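Side-chain contact in group 1 truncated hemoglobin GlbN (PDB 1S69), which binds a single heme and, through its iron, forms a very stable complex with oxygen, as a group I truncated hemoglobin: residues Asp15-Lys20 with Lys96-Pro101. Residues are numbered along the deposited sequence; the frame is centred on the assembly and turned at random.
Sequences DLAVDK and KEMGVP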
# COMPACT_ATOMS: atom_id res chain seq x y z
N ASP A 15 -7.98 -8.09 3.01
CA ASP A 15 -9.11 -7.60 2.20
C ASP A 15 -9.71 -6.40 2.86
O ASP A 15 -9.96 -5.37 2.22
CB ASP A 15 -10.18 -8.71 2.01
CG ASP A 15 -11.48 -8.19 1.31
OD1 ASP A 15 -11.55 -8.25 0.03
OD2 ASP A 15 -12.49 -7.74 1.95
N LEU A 16 -9.92 -6.54 4.16
CA LEU A 16 -10.44 -5.46 5.02
C LEU A 16 -9.48 -4.28 5.12
O LEU A 16 -9.90 -3.13 5.03
CB LEU A 16 -10.69 -5.98 6.42
CG LEU A 16 -11.74 -5.29 7.29
CD1 LEU A 16 -11.12 -4.65 8.53
CD2 LEU A 16 -12.71 -4.31 6.56
N ALA A 17 -8.20 -4.56 5.36
CA ALA A 17 -7.20 -3.49 5.43
C ALA A 17 -7.16 -2.66 4.16
O ALA A 17 -7.08 -1.46 4.21
CB ALA A 17 -5.82 -4.07 5.72
N VAL A 18 -7.13 -3.31 3.02
CA VAL A 18 -7.05 -2.61 1.74
C VAL A 18 -8.29 -1.72 1.49
O VAL A 18 -8.19 -0.58 1.03
CB VAL A 18 -6.81 -3.60 0.55
CG1 VAL A 18 -7.00 -2.90 -0.81
CG2 VAL A 18 -5.32 -4.13 0.60
N ASP A 19 -9.45 -2.24 1.83
CA ASP A 19 -10.68 -1.48 1.63
C ASP A 19 -10.70 -0.22 2.47
O ASP A 19 -10.99 0.89 1.97
CB ASP A 19 -11.90 -2.31 2.01
CG ASP A 19 -12.24 -3.34 0.99
OD1 ASP A 19 -11.71 -3.39 -0.14
OD2 ASP A 19 -13.09 -4.20 1.25
N LYS A 20 -10.36 -0.42 3.73
CA LYS A 20 -10.28 0.64 4.71
C LYS A 20 -9.18 1.64 4.39
O LYS A 20 -9.34 2.85 4.58
CB LYS A 20 -10.01 0.03 6.11
CG LYS A 20 -11.18 -0.64 6.90
CD LYS A 20 -12.49 0.06 6.66
CE LYS A 20 -13.39 0.17 7.94
NZ LYS A 20 -14.78 0.66 7.54
N LYS A 96 -3.68 0.16 12.73
CA LYS A 96 -3.91 0.51 14.14
C LYS A 96 -5.42 0.54 14.47
O LYS A 96 -5.89 -0.04 15.44
CB LYS A 96 -3.26 1.83 14.47
CG LYS A 96 -3.42 2.19 15.92
CD LYS A 96 -2.72 3.46 16.17
CE LYS A 96 -2.50 3.67 17.68
NZ LYS A 96 -1.79 4.97 17.89
N GLU A 97 -6.20 1.18 13.61
CA GLU A 97 -7.60 1.26 13.79
C GLU A 97 -8.29 -0.12 13.81
O GLU A 97 -9.34 -0.30 14.44
CB GLU A 97 -8.12 2.09 12.68
CG GLU A 97 -9.21 3.00 13.12
CD GLU A 97 -10.35 2.88 12.15
OE1 GLU A 97 -11.03 1.81 12.21
OE2 GLU A 97 -10.52 3.83 11.32
N MET A 98 -7.69 -1.09 13.13
CA MET A 98 -8.29 -2.41 12.98
C MET A 98 -7.96 -3.26 14.19
O MET A 98 -8.50 -4.36 14.32
CB MET A 98 -7.74 -3.09 11.72
CG MET A 98 -8.47 -2.73 10.45
SD MET A 98 -7.54 -3.40 9.03
CE MET A 98 -7.62 -5.35 9.26
N GLY A 99 -7.02 -2.79 15.02
CA GLY A 99 -6.64 -3.49 16.21
C GLY A 99 -5.43 -4.33 15.98
O GLY A 99 -5.10 -5.14 16.85
N VAL A 100 -4.75 -4.14 14.84
CA VAL A 100 -3.50 -4.86 14.58
C VAL A 100 -2.54 -4.43 15.63
O VAL A 100 -2.45 -3.25 15.89
CB VAL A 100 -2.92 -4.64 13.15
CG1 VAL A 100 -1.53 -5.30 13.00
CG2 VAL A 100 -3.94 -5.13 12.11
N PRO A 101 -1.92 -5.40 16.32
CA PRO A 101 -0.94 -5.10 17.39
C PRO A 101 0.26 -4.34 16.87
O PRO A 101 0.69 -4.53 15.70
CB PRO A 101 -0.48 -6.49 17.87
CG PRO A 101 -0.97 -7.42 16.91
CD PRO A 101 -2.16 -6.85 16.18
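In the two-on-two helical fold of this truncated globin, Met98 at the C-terminal end of helix 81-98 reaches across to Leu16 and Ala17 on helix 10-26, an apolar helix-helix contact without a hydrogen bond between the two segments. The sulfur comes up against the helix backbone: Met98 SD lies 3.6 Å from Ala17 CA and 3.8 Å from Ala17 CB, an approach that the small alanine side chain probably makes possible. With CG anti to its own carbonyl carbon (chi1 -85°) and the chain extended from CA to SD, the methionine spans the gap, then bends at chi3 (64°), which lays its methyl against Leu16. There CE meets Leu16 CD1 at 3.6 Å, while the same leucine methyl sits 3.8 Å from Met98 CG, touching the chain on both sides of the sulfur. Leu16 and Met98 run past each other in opposite directions instead of meeting end to end. Replacing Met98 with an alanine would probably open a gap beside Ala17 and deprive the Leu16 methyl of its partner across the contact. Directly after Met98 the helix closes in a Schellman motif, with Gly99 at positive phi and its N bonded to Lys96 O at 3.0 Å. Around the contact, Ala17 also packs on Leu95 of helix 81-98, and Glu97 forms a salt bridge with Arg24 farther along helix 10-26. Val18 packs on helix 40-54, to which Asp15 and Asp19 are tied through salt bridges with Lys48, while Val100 touches Ile105 of helix 102-113.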